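Local coordinates for protein thiosulfate sulfurtransferase (Pseudomonas aeruginosa, PDB 1YT8) that probably transfers sulfur from thiosulfate to cyanide as a sulfurtransferase built from four rhodanese-like domains, at residues 180-185 and 211-216; 372-377 and 442-447; 431-436 and 454-459. One frame throughout, in Å; residues are numbered along the deposited sequence.

The contacts follow the chain from contact 1 to the interleaved segments of contacts 2 and 3. Contact 1 is remote, its centre about 54 Å from that of contact 2 and about 61 Å from that of contact 3, on the opposite side of the chain's centre and in a different rhodanese-like domain. Contacts 2 and 3 have centres about 12 Å apart and touch: helix 441-454, which carries 442-447, connects the two strands paired in contact 3. Contact 1 joins the segments leading into strands 188-192 and 215-218, the counterparts of strands 432-436 and 458-461; both pairs lie in five-stranded parallel sheets of order 1-5-4-2-3. The same fold is thus repeated along one chain.

Contact 1: 180-185 and 211-216; sequences ELAPDP and IPNPVA
N213 reaches out of the loop before strand 215-218 into the turn formed by A182, D184 and P185. Its CB, 4.0 Å from P185 O, already sits beside the facing backbone. CG is placed anti to the carbonyl carbon and beside the backbone N (chi1 -51°), which turns the amide back toward the end of helix 174-181; this carbon is 4.0 Å from both P185 O and A182 O. At the tip, the atom modelled as OD1 is 2.9 Å from D184 O and 3.3 Å from A182 O. An oxygen facing two carbonyl oxygens is an unlikely fit, and the amide is probably turned over. With the nitrogen in that place, the close approaches may be hydrogen bonds, but the model does not settle the matter. A182 CB packs beside the same end of the amide.

The backbone of N213 also takes part, its CA making a CA-H...O contact of 3.4 Å with P185 O, with 156° at the hydrogen. CD of the P214 ring meets that oxygen as well. Farther out, P185 CB touches CB and CG of P212, 4.0 Å from CG, and the two prolines form the more exposed border of the contact.

A182 and N213 both touch V189 of strand 188-192, while D184 OD2 forms a salt bridge with R186. The two segments lead into strands 188-192 and 215-218, adjacent inner strands of a parallel sheet. They therefore meet at the end of the sheet remote from the sulfite-binding loop that begins at C193, a pair of strand-entry loops in the alpha/beta rhodanese fold.

Contact 2: 372-377 and 442-447; sequences RQPRAD and LARFAV
P374 fits between R444 and F445, which leave consecutive positions of helix 441-454. The proline stands at about a right angle to F445 and sets its CD over a face of the phenyl ring, 3.9 Å from the centroid and 27° off the ring normal, a CH-pi contact. CG of the same proline lies against the helix backbone and the aliphatic part of R444, 3.5 Å from R444 O.

R444 leaves the helix with CG anti to its own N, then bends at chi3 (-74°), and the bend turns NH1 toward P374 O. NH1 donates to P374 O at 2.9 Å with an angle of 155° at the hydrogen; the acceptor lies at the edge of the guanidinium, near its plane, and the donor lies in the carbonyl plane. A water accepts weakly from the same NH1 and donates to A376 O, giving the arginine a second, looser link to the loop. Q373 crosses R444 at about a right angle, its CG packing 3.5 Å from R444 CD. Farther along the loop, A376 CB meets V447 CG2 at 4.0 Å.

F445 also touches E52 and L53 of helix 51-58, so its ring lies where the loop, helix 441-454 and helix 51-58, far away in the sequence, come together. The segment 372-377 packs against helix 441-454, which links strands 432-436 and 458-461, and delivers the chain to strand 378-379, the edge strand that opens the parallel sheet of the fourth rhodanese-like domain.

Contact 3: 431-436 and 454-459; sequences ERYVLT and SGKPVF
The Y433 ring turns an edge toward the chain that descends from helix 441-454: K456 CB lies in the ring plane, 3.8 Å from CE2, and S454 CB approaches the same CE2 obliquely at 3.5 Å. With CG anti to its carbonyl carbon (chi1 -68°), the tyrosine swings alongside the neighbouring segment and packs against S454 and K456 of the turn between helix and strand. F459 is likewise met at its edge, where Y433 O lies in the ring plane near CD2. Its ring also makes an edge-to-face contact with W387, which in turn takes a cation-pi contact from R432.

Between these rings the backbones join as parallel strands, Y433 opposite V458 and V434 opposite F459. Y433 uses both its polar backbone atoms: its N donates to P457 O at 2.9 Å, and its O accepts from F459 N at 2.8 Å. One step on, L435 N donates to F459 O at 2.8 Å, with the donor tilted 16° from the carbonyl plane. These are the two strands of a beta-alpha-beta crossover, placed side by side inside the parallel sheet of a rhodanese-like domain, with helix 441-454 as the connection. On the sheet face that carries V458, its CG1 meets L435 CG at 3.9 Å, and both side chains touch that helix. V434 and F459 lie on the other face, where V434 packs against L384 and W387 of helix 381-387.

The helix ends at S454, whose OG accepts from K456 N at 3.1 Å in an ST turn and is also hydrogen-bonded to V450 O. G455 takes a positive phi in this turn, and P457 then brings its CD to within 3.2 Å of E431 O as strand 458-461 begins.

Contact 1: 180-185 and 211-216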
ATOM      1  N   GLU A 180      11.406 -23.335  12.186  1.00 20.49           N
ATOM      2  CA  GLU A 180      10.464 -23.857  13.178  1.00 20.04           C
ATOM      3  C   GLU A 180       9.266 -24.533  12.508  1.00 18.03           C
ATOM      4  O   GLU A 180       8.613 -25.387  13.103  1.00 16.22           O
ATOM      5  CB  GLU A 180       9.953 -22.721  14.074  1.00 22.84           C
ATOM      6  CG  GLU A 180      11.031 -21.906  14.783  1.00 28.52           C
ATOM      7  CD  GLU A 180      11.315 -22.371  16.205  1.00 31.31           C
ATOM      8  OE1 GLU A 180      10.353 -22.668  16.947  1.00 31.78           O
ATOM      9  OE2 GLU A 180      12.503 -22.416  16.591  1.00 34.35           O
ATOM     10  N   LEU A 181       8.970 -24.144  11.272  1.00 16.73           N
ATOM     11  CA  LEU A 181       7.840 -24.723  10.550  1.00 16.47           C
ATOM     12  C   LEU A 181       8.255 -25.902   9.670  1.00 15.33           C
ATOM     13  O   LEU A 181       7.432 -26.757   9.338  1.00 16.23           O
ATOM     14  CB  LEU A 181       7.157 -23.647   9.699  1.00 16.62           C
ATOM     15  CG  LEU A 181       6.523 -22.494  10.487  1.00 15.96           C
ATOM     16  CD1 LEU A 181       5.992 -21.447   9.522  1.00 18.90           C
ATOM     17  CD2 LEU A 181       5.401 -23.019  11.369  1.00 18.90           C
ATOM     18  N   ALA A 182       9.533 -25.944   9.304  1.00 15.92           N
ATOM     19  CA  ALA A 182      10.067 -27.016   8.468  1.00 15.26           C
ATOM     20  C   ALA A 182      11.467 -27.399   8.955  1.00 15.43           C
ATOM     21  O   ALA A 182      12.454 -27.262   8.226  1.00 14.30           O
ATOM     22  CB  ALA A 182      10.121 -26.562   7.014  1.00 15.65           C
ATOM     23  N   PRO A 183      11.565 -27.900  10.199  1.00 16.12           N
ATOM     24  CA  PRO A 183      12.846 -28.302  10.793  1.00 16.75           C
ATOM     25  C   PRO A 183      13.595 -29.416  10.066  1.00 16.17           C
ATOM     26  O   PRO A 183      14.827 -29.445  10.068  1.00 17.01           O
ATOM     27  CB  PRO A 183      12.457 -28.689  12.223  1.00 15.26           C
ATOM     28  CG  PRO A 183      11.046 -29.187  12.069  1.00 16.27           C
ATOM     29  CD  PRO A 183      10.449 -28.155  11.129  1.00 15.79           C
ATOM     30  N   ASP A 184      12.857 -30.330   9.447  1.00 16.45           N
ATOM     31  CA  ASP A 184      13.469 -31.435   8.717  1.00 17.42           C
ATOM     32  C   ASP A 184      13.913 -30.915   7.346  1.00 17.21           C
ATOM     33  O   ASP A 184      13.102 -30.405   6.575  1.00 17.91           O
ATOM     34  CB  ASP A 184      12.453 -32.566   8.536  1.00 17.07           C
ATOM     35  CG  ASP A 184      13.101 -33.879   8.137  1.00 20.50           C
ATOM     36  OD1 ASP A 184      14.003 -33.869   7.274  1.00 19.67           O
ATOM     37  OD2 ASP A 184      12.696 -34.928   8.682  1.00 18.71           O
ATOM     38  N   PRO A 185      15.209 -31.034   7.027  1.00 18.05           N
ATOM     39  CA  PRO A 185      15.701 -30.557   5.729  1.00 18.11           C
ATOM     40  C   PRO A 185      15.037 -31.227   4.528  1.00 18.37           C
ATOM     41  O   PRO A 185      15.076 -30.699   3.415  1.00 19.86           O
ATOM     42  CB  PRO A 185      17.202 -30.836   5.805  1.00 18.26           C
ATOM     43  CG  PRO A 185      17.274 -32.035   6.696  1.00 19.77           C
ATOM     44  CD  PRO A 185      16.286 -31.688   7.789  1.00 16.19           C
ATOM     45  N   ILE A 211      18.463 -21.903   2.810  1.00 22.39           N
ATOM     46  CA  ILE A 211      17.940 -22.983   3.646  1.00 21.83           C
ATOM     47  C   ILE A 211      18.158 -24.319   2.938  1.00 20.87           C
ATOM     48  O   ILE A 211      18.199 -24.380   1.710  1.00 19.41           O
ATOM     49  CB  ILE A 211      16.436 -22.808   3.953  1.00 22.68           C
ATOM     50  CG1 ILE A 211      15.614 -22.904   2.668  1.00 22.64           C
ATOM     51  CG2 ILE A 211      16.203 -21.469   4.638  1.00 23.07           C
ATOM     52  CD1 ILE A 211      14.119 -23.001   2.926  1.00 18.78           C
ATOM     53  N   PRO A 212      18.302 -25.411   3.706  1.00 20.05           N
ATOM     54  CA  PRO A 212      18.525 -26.745   3.134  1.00 20.41           C
ATOM     55  C   PRO A 212      17.314 -27.407   2.463  1.00 20.57           C
ATOM     56  O   PRO A 212      17.475 -28.322   1.651  1.00 19.36           O
ATOM     57  CB  PRO A 212      19.028 -27.541   4.334  1.00 22.11           C
ATOM     58  CG  PRO A 212      18.240 -26.954   5.454  1.00 20.21           C
ATOM     59  CD  PRO A 212      18.336 -25.464   5.179  1.00 21.60           C
ATOM     60  N   ASN A 213      16.110 -26.942   2.790  1.00 18.71           N
ATOM     61  CA  ASN A 213      14.885 -27.511   2.224  1.00 17.36           C
ATOM     62  C   ASN A 213      14.678 -27.208   0.748  1.00 17.69           C
ATOM     63  O   ASN A 213      15.074 -26.148   0.261  1.00 17.71           O
ATOM     64  CB  ASN A 213      13.649 -26.962   2.942  1.00 16.10           C
ATOM     65  CG  ASN A 213      13.740 -27.069   4.441  1.00 17.08           C
ATOM     66  OD1 ASN A 213      13.164 -27.971   5.052  1.00 18.96           O
ATOM     67  ND2 ASN A 213      14.462 -26.142   5.047  1.00 14.17           N
ATOM     68  N   PRO A 214      14.053 -28.142   0.011  1.00 17.76           N
ATOM     69  CA  PRO A 214      13.811 -27.873  -1.407  1.00 18.62           C
ATOM     70  C   PRO A 214      12.659 -26.864  -1.373  1.00 19.91           C
ATOM     71  O   PRO A 214      11.649 -27.100  -0.705  1.00 21.21           O
ATOM     72  CB  PRO A 214      13.398 -29.240  -1.955  1.00 19.44           C
ATOM     73  CG  PRO A 214      12.763 -29.911  -0.768  1.00 21.45           C
ATOM     74  CD  PRO A 214      13.675 -29.518   0.371  1.00 17.64           C
ATOM     75  N   VAL A 215      12.818 -25.737  -2.060  1.00 19.22           N
ATOM     76  CA  VAL A 215      11.798 -24.690  -2.051  1.00 19.04           C
ATOM     77  C   VAL A 215      11.224 -24.391  -3.429  1.00 16.95           C
ATOM     78  O   VAL A 215      11.908 -24.529  -4.443  1.00 19.44           O
ATOM     79  CB  VAL A 215      12.375 -23.366  -1.488  1.00 21.48           C
ATOM     80  CG1 VAL A 215      11.245 -22.420  -1.112  1.00 20.66           C
ATOM     81  CG2 VAL A 215      13.268 -23.645  -0.294  1.00 21.68           C
ATOM     82  N   ALA A 216       9.963 -23.976  -3.461  1.00 14.85           N
ATOM     83  CA  ALA A 216       9.313 -23.636  -4.721  1.00 13.78           C
ATOM     84  C   ALA A 216       8.081 -22.785  -4.480  1.00 13.01           C
ATOM     85  O   ALA A 216       7.454 -22.854  -3.421  1.00 11.66           O
ATOM     86  CB  ALA A 216       8.921 -24.910  -5.483  1.00 14.67           C
TER

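Contact 2: 372-377 and 442-447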
ATOM      1  N   ARG A 372      -2.424  21.467   9.517  1.00 24.62           N
ATOM      2  CA  ARG A 372      -3.327  22.114  10.457  1.00 26.66           C
ATOM      3  C   ARG A 372      -4.766  21.733  10.124  1.00 25.77           C
ATOM      4  O   ARG A 372      -5.159  21.733   8.959  1.00 24.83           O
ATOM      5  CB  ARG A 372      -3.150  23.637  10.403  1.00 30.62           C
ATOM      6  CG  ARG A 372      -4.142  24.408  11.273  1.00 36.24           C
ATOM      7  CD  ARG A 372      -3.747  25.875  11.468  1.00 39.98           C
ATOM      8  NE  ARG A 372      -3.448  26.565  10.214  1.00 44.40           N
ATOM      9  CZ  ARG A 372      -2.237  26.638   9.665  1.00 46.78           C
ATOM     10  NH1 ARG A 372      -1.197  26.067  10.261  1.00 48.73           N
ATOM     11  NH2 ARG A 372      -2.064  27.284   8.520  1.00 47.40           N
ATOM     12  N   GLN A 373      -5.540  21.395  11.150  1.00 25.27           N
ATOM     13  CA  GLN A 373      -6.940  21.011  10.975  1.00 27.87           C
ATOM     14  C   GLN A 373      -7.803  22.247  10.738  1.00 26.55           C
ATOM     15  O   GLN A 373      -7.809  23.162  11.557  1.00 26.08           O
ATOM     16  CB  GLN A 373      -7.453  20.293  12.229  1.00 31.31           C
ATOM     17  CG  GLN A 373      -7.876  18.846  12.020  1.00 36.25           C
ATOM     18  CD  GLN A 373      -6.698  17.912  11.850  1.00 37.93           C
ATOM     19  OE1 GLN A 373      -5.863  18.101  10.964  1.00 40.27           O
ATOM     20  NE2 GLN A 373      -6.622  16.892  12.702  1.00 37.68           N
ATOM     21  N   PRO A 374      -8.539  22.295   9.614  1.00 25.74           N
ATOM     22  CA  PRO A 374      -9.384  23.467   9.362  1.00 25.68           C
ATOM     23  C   PRO A 374     -10.521  23.558  10.378  1.00 24.47           C
ATOM     24  O   PRO A 374     -10.924  22.554  10.965  1.00 23.76           O
ATOM     25  CB  PRO A 374      -9.887  23.236   7.936  1.00 26.97           C
ATOM     26  CG  PRO A 374      -9.881  21.747   7.807  1.00 27.35           C
ATOM     27  CD  PRO A 374      -8.585  21.360   8.478  1.00 26.06           C
ATOM     28  N   ARG A 375     -11.035  24.762  10.585  1.00 24.67           N
ATOM     29  CA  ARG A 375     -12.110  24.956  11.545  1.00 25.15           C
ATOM     30  C   ARG A 375     -13.459  24.546  10.967  1.00 22.63           C
ATOM     31  O   ARG A 375     -13.667  24.585   9.756  1.00 24.21           O
ATOM     32  CB  ARG A 375     -12.172  26.417  11.989  1.00 30.10           C
ATOM     33  CG  ARG A 375     -13.218  26.665  13.058  1.00 34.76           C
ATOM     34  CD  ARG A 375     -13.347  28.135  13.415  1.00 38.73           C
ATOM     35  NE  ARG A 375     -14.451  28.341  14.348  1.00 41.58           N
ATOM     36  CZ  ARG A 375     -15.716  28.022  14.087  1.00 43.34           C
ATOM     37  NH1 ARG A 375     -16.041  27.484  12.918  1.00 43.19           N
ATOM     38  NH2 ARG A 375     -16.656  28.232  14.998  1.00 45.53           N
ATOM     39  N   ALA A 376     -14.372  24.145  11.843  1.00 20.83           N
ATOM     40  CA  ALA A 376     -15.701  23.743  11.412  1.00 19.44           C
ATOM     41  C   ALA A 376     -16.687  23.775  12.565  1.00 18.85           C
ATOM     42  O   ALA A 376     -16.328  23.508  13.714  1.00 18.84           O
ATOM     43  CB  ALA A 376     -15.654  22.335  10.810  1.00 21.21           C
ATOM     44  N   ASP A 377     -17.929  24.122  12.254  1.00 18.31           N
ATOM     45  CA  ASP A 377     -18.980  24.141  13.254  1.00 19.33           C
ATOM     46  C   ASP A 377     -19.480  22.702  13.304  1.00 21.06           C
ATOM     47  O   ASP A 377     -19.805  22.112  12.269  1.00 19.19           O
ATOM     48  CB  ASP A 377     -20.102  25.095  12.830  1.00 19.71           C
ATOM     49  CG  ASP A 377     -19.639  26.538  12.766  1.00 18.89           C
ATOM     50  OD1 ASP A 377     -19.099  27.033  13.778  1.00 21.22           O
ATOM     51  OD2 ASP A 377     -19.813  27.178  11.711  1.00 21.83           O
ATOM     52  N   LEU A 442     -11.714  13.187   7.419  1.00 19.40           N
ATOM     53  CA  LEU A 442     -11.710  13.583   6.018  1.00 20.90           C
ATOM     54  C   LEU A 442     -12.798  14.602   5.708  1.00 18.62           C
ATOM     55  O   LEU A 442     -12.585  15.526   4.926  1.00 17.63           O
ATOM     56  CB  LEU A 442     -11.876  12.368   5.106  1.00 21.61           C
ATOM     57  CG  LEU A 442     -11.929  12.709   3.609  1.00 25.37           C
ATOM     58  CD1 LEU A 442     -10.814  13.689   3.246  1.00 25.10           C
ATOM     59  CD2 LEU A 442     -11.812  11.430   2.790  1.00 27.52           C
ATOM     60  N   ALA A 443     -13.961  14.437   6.329  1.00 18.39           N
ATOM     61  CA  ALA A 443     -15.073  15.354   6.102  1.00 16.74           C
ATOM     62  C   ALA A 443     -14.733  16.788   6.513  1.00 16.45           C
ATOM     63  O   ALA A 443     -15.200  17.745   5.888  1.00 15.12           O
ATOM     64  CB  ALA A 443     -16.314  14.867   6.853  1.00 15.42           C
ATOM     65  N   ARG A 444     -13.920  16.931   7.557  1.00 16.73           N
ATOM     66  CA  ARG A 444     -13.515  18.247   8.047  1.00 16.67           C
ATOM     67  C   ARG A 444     -12.771  19.045   6.975  1.00 17.24           C
ATOM     68  O   ARG A 444     -12.954  20.254   6.851  1.00 16.70           O
ATOM     69  CB  ARG A 444     -12.626  18.104   9.294  1.00 17.84           C
ATOM     70  CG  ARG A 444     -12.122  19.437   9.859  1.00 18.80           C
ATOM     71  CD  ARG A 444     -11.220  19.240  11.077  1.00 21.23           C
ATOM     72  NE  ARG A 444     -11.951  18.856  12.286  1.00 22.09           N
ATOM     73  CZ  ARG A 444     -12.609  19.706  13.072  1.00 22.98           C
ATOM     74  NH1 ARG A 444     -12.634  21.004  12.786  1.00 21.67           N
ATOM     75  NH2 ARG A 444     -13.240  19.261  14.151  1.00 23.37           N
ATOM     76  N   PHE A 445     -11.929  18.367   6.199  1.00 17.99           N
ATOM     77  CA  PHE A 445     -11.170  19.032   5.145  1.00 18.32           C
ATOM     78  C   PHE A 445     -12.045  19.435   3.964  1.00 18.70           C
ATOM     79  O   PHE A 445     -11.620  20.213   3.106  1.00 18.66           O
ATOM     80  CB  PHE A 445     -10.037  18.119   4.660  1.00 19.97           C
ATOM     81  CG  PHE A 445      -8.854  18.087   5.582  1.00 21.75           C
ATOM     82  CD1 PHE A 445      -7.900  19.100   5.546  1.00 22.69           C
ATOM     83  CD2 PHE A 445      -8.708  17.064   6.513  1.00 22.08           C
ATOM     84  CE1 PHE A 445      -6.819  19.096   6.426  1.00 21.20           C
ATOM     85  CE2 PHE A 445      -7.632  17.053   7.395  1.00 23.70           C
ATOM     86  CZ  PHE A 445      -6.686  18.074   7.351  1.00 22.17           C
ATOM     87  N   ALA A 446     -13.270  18.917   3.931  1.00 16.59           N
ATOM     88  CA  ALA A 446     -14.195  19.208   2.842  1.00 17.89           C
ATOM     89  C   ALA A 446     -15.207  20.310   3.143  1.00 17.74           C
ATOM     90  O   ALA A 446     -15.906  20.773   2.241  1.00 16.57           O
ATOM     91  CB  ALA A 446     -14.933  17.929   2.437  1.00 18.04           C
ATOM     92  N   VAL A 447     -15.288  20.731   4.401  1.00 15.76           N
ATOM     93  CA  VAL A 447     -16.244  21.765   4.787  1.00 16.14           C
ATOM     94  C   VAL A 447     -16.155  23.034   3.941  1.00 17.87           C
ATOM     95  O   VAL A 447     -17.162  23.498   3.402  1.00 16.75           O
ATOM     96  CB  VAL A 447     -16.085  22.141   6.283  1.00 16.11           C
ATOM     97  CG1 VAL A 447     -17.012  23.302   6.638  1.00 15.11           C
ATOM     98  CG2 VAL A 447     -16.408  20.931   7.152  1.00 14.26           C
TER
HETATM   99  O   HOH W   1     -13.528  23.247  15.056  1.00 26.57           O

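Contact 3: 431-436 and 454-459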
ATOM      1  N   GLU A 431     -31.245  22.944   2.852  1.00 20.51           N
ATOM      2  CA  GLU A 431     -31.271  24.103   3.730  1.00 21.58           C
ATOM      3  C   GLU A 431     -29.984  24.108   4.546  1.00 20.11           C
ATOM      4  O   GLU A 431     -29.533  25.152   5.018  1.00 19.82           O
ATOM      5  CB  GLU A 431     -32.499  24.049   4.645  1.00 23.45           C
ATOM      6  CG  GLU A 431     -33.811  24.002   3.864  1.00 30.01           C
ATOM      7  CD  GLU A 431     -35.032  24.321   4.708  1.00 34.73           C
ATOM      8  OE1 GLU A 431     -35.283  23.612   5.705  1.00 37.56           O
ATOM      9  OE2 GLU A 431     -35.747  25.288   4.365  1.00 39.06           O
ATOM     10  N   ARG A 432     -29.381  22.929   4.681  1.00 18.95           N
ATOM     11  CA  ARG A 432     -28.148  22.782   5.442  1.00 17.10           C
ATOM     12  C   ARG A 432     -27.496  21.433   5.149  1.00 16.49           C
ATOM     13  O   ARG A 432     -28.181  20.445   4.880  1.00 16.38           O
ATOM     14  CB  ARG A 432     -28.449  22.898   6.937  1.00 18.38           C
ATOM     15  CG  ARG A 432     -29.556  21.961   7.400  1.00 21.34           C
ATOM     16  CD  ARG A 432     -30.152  22.394   8.733  1.00 21.28           C
ATOM     17  NE  ARG A 432     -31.239  21.510   9.147  1.00 23.74           N
ATOM     18  CZ  ARG A 432     -32.016  21.720  10.207  1.00 26.11           C
ATOM     19  NH1 ARG A 432     -31.830  22.790  10.968  1.00 26.37           N
ATOM     20  NH2 ARG A 432     -32.980  20.858  10.510  1.00 25.72           N
ATOM     21  N   TYR A 433     -26.169  21.404   5.210  1.00 15.13           N
ATOM     22  CA  TYR A 433     -25.411  20.185   4.956  1.00 14.84           C
ATOM     23  C   TYR A 433     -24.673  19.740   6.207  1.00 15.56           C
ATOM     24  O   TYR A 433     -24.192  20.565   6.983  1.00 16.30           O
ATOM     25  CB  TYR A 433     -24.370  20.417   3.860  1.00 16.15           C
ATOM     26  CG  TYR A 433     -24.930  20.658   2.482  1.00 17.09           C
ATOM     27  CD1 TYR A 433     -25.133  19.600   1.593  1.00 18.30           C
ATOM     28  CD2 TYR A 433     -25.234  21.947   2.053  1.00 17.19           C
ATOM     29  CE1 TYR A 433     -25.621  19.827   0.309  1.00 17.32           C
ATOM     30  CE2 TYR A 433     -25.724  22.184   0.776  1.00 18.57           C
ATOM     31  CZ  TYR A 433     -25.915  21.123  -0.092  1.00 19.25           C
ATOM     32  OH  TYR A 433     -26.405  21.368  -1.350  1.00 18.86           O
ATOM     33  N   VAL A 434     -24.585  18.429   6.391  1.00 12.85           N
ATOM     34  CA  VAL A 434     -23.863  17.852   7.512  1.00 14.50           C
ATOM     35  C   VAL A 434     -22.915  16.838   6.879  1.00 13.55           C
ATOM     36  O   VAL A 434     -23.352  15.930   6.171  1.00 13.32           O
ATOM     37  CB  VAL A 434     -24.802  17.138   8.500  1.00 14.70           C
ATOM     38  CG1 VAL A 434     -23.976  16.481   9.604  1.00 14.11           C
ATOM     39  CG2 VAL A 434     -25.780  18.143   9.109  1.00 14.45           C
ATOM     40  N   LEU A 435     -21.619  17.007   7.116  1.00 13.63           N
ATOM     41  CA  LEU A 435     -20.624  16.112   6.531  1.00 14.02           C
ATOM     42  C   LEU A 435     -20.128  15.072   7.530  1.00 13.59           C
ATOM     43  O   LEU A 435     -19.959  15.363   8.714  1.00 13.74           O
ATOM     44  CB  LEU A 435     -19.438  16.927   6.006  1.00 13.43           C
ATOM     45  CG  LEU A 435     -19.772  18.242   5.284  1.00 15.85           C
ATOM     46  CD1 LEU A 435     -18.483  18.831   4.729  1.00 16.81           C
ATOM     47  CD2 LEU A 435     -20.781  18.016   4.164  1.00 14.77           C
ATOM     48  N   THR A 436     -19.890  13.858   7.047  1.00 13.66           N
ATOM     49  CA  THR A 436     -19.407  12.794   7.913  1.00 15.33           C
ATOM     50  C   THR A 436     -18.465  11.852   7.171  1.00 15.45           C
ATOM     51  O   THR A 436     -18.281  11.947   5.960  1.00 14.23           O
ATOM     52  CB  THR A 436     -20.585  11.959   8.484  1.00 16.26           C
ATOM     53  OG1 THR A 436     -20.105  11.075   9.507  1.00 16.81           O
ATOM     54  CG2 THR A 436     -21.234  11.124   7.384  1.00 18.33           C
ATOM     55  N   SER A 454     -21.975  25.445  -2.387  1.00 18.95           N
ATOM     56  CA  SER A 454     -23.402  25.559  -2.086  1.00 18.94           C
ATOM     57  C   SER A 454     -23.889  26.905  -1.570  1.00 20.50           C
ATOM     58  O   SER A 454     -25.038  27.279  -1.810  1.00 19.06           O
ATOM     59  CB  SER A 454     -23.813  24.488  -1.073  1.00 17.65           C
ATOM     60  OG  SER A 454     -23.309  24.792   0.216  1.00 19.05           O
ATOM     61  N   GLY A 455     -23.030  27.619  -0.850  1.00 19.43           N
ATOM     62  CA  GLY A 455     -23.437  28.896  -0.295  1.00 20.25           C
ATOM     63  C   GLY A 455     -24.473  28.661   0.790  1.00 20.00           C
ATOM     64  O   GLY A 455     -25.242  29.559   1.139  1.00 19.83           O
ATOM     65  N   LYS A 456     -24.487  27.443   1.328  1.00 18.05           N
ATOM     66  CA  LYS A 456     -25.430  27.056   2.376  1.00 17.11           C
ATOM     67  C   LYS A 456     -24.707  26.749   3.688  1.00 16.43           C
ATOM     68  O   LYS A 456     -23.484  26.602   3.715  1.00 15.78           O
ATOM     69  CB  LYS A 456     -26.214  25.810   1.940  1.00 16.40           C
ATOM     70  CG  LYS A 456     -27.106  25.996   0.717  1.00 18.41           C
ATOM     71  CD  LYS A 456     -28.284  26.919   1.031  1.00 22.43           C
ATOM     72  CE  LYS A 456     -29.280  26.962  -0.113  1.00 23.36           C
ATOM     73  NZ  LYS A 456     -28.646  27.435  -1.375  1.00 31.80           N
ATOM     74  N   PRO A 457     -25.461  26.651   4.797  1.00 16.44           N
ATOM     75  CA  PRO A 457     -24.862  26.349   6.101  1.00 16.17           C
ATOM     76  C   PRO A 457     -24.285  24.933   6.050  1.00 16.34           C
ATOM     77  O   PRO A 457     -24.961  24.003   5.604  1.00 15.07           O
ATOM     78  CB  PRO A 457     -26.050  26.444   7.061  1.00 15.73           C
ATOM     79  CG  PRO A 457     -26.968  27.416   6.386  1.00 14.62           C
ATOM     80  CD  PRO A 457     -26.890  26.980   4.945  1.00 15.99           C
ATOM     81  N   VAL A 458     -23.042  24.772   6.489  1.00 16.31           N
ATOM     82  CA  VAL A 458     -22.407  23.455   6.478  1.00 14.89           C
ATOM     83  C   VAL A 458     -21.877  23.114   7.863  1.00 14.62           C
ATOM     84  O   VAL A 458     -21.240  23.945   8.518  1.00 14.59           O
ATOM     85  CB  VAL A 458     -21.237  23.395   5.456  1.00 15.39           C
ATOM     86  CG1 VAL A 458     -20.620  21.997   5.447  1.00 15.14           C
ATOM     87  CG2 VAL A 458     -21.741  23.750   4.066  1.00 11.47           C
ATOM     88  N   PHE A 459     -22.149  21.888   8.303  1.00 13.91           N
ATOM     89  CA  PHE A 459     -21.720  21.408   9.612  1.00 14.17           C
ATOM     90  C   PHE A 459     -20.965  20.090   9.523  1.00 14.75           C
ATOM     91  O   PHE A 459     -21.114  19.339   8.555  1.00 16.66           O
ATOM     92  CB  PHE A 459     -22.935  21.210  10.518  1.00 15.45           C
ATOM     93  CG  PHE A 459     -23.617  22.488  10.895  1.00 14.54           C
ATOM     94  CD1 PHE A 459     -23.360  23.094  12.121  1.00 14.71           C
ATOM     95  CD2 PHE A 459     -24.498  23.104  10.011  1.00 16.94           C
ATOM     96  CE1 PHE A 459     -23.975  24.301  12.459  1.00 16.67           C
ATOM     97  CE2 PHE A 459     -25.115  24.310  10.341  1.00 18.09           C
ATOM     98  CZ  PHE A 459     -24.852  24.907  11.566  1.00 15.38           C
TER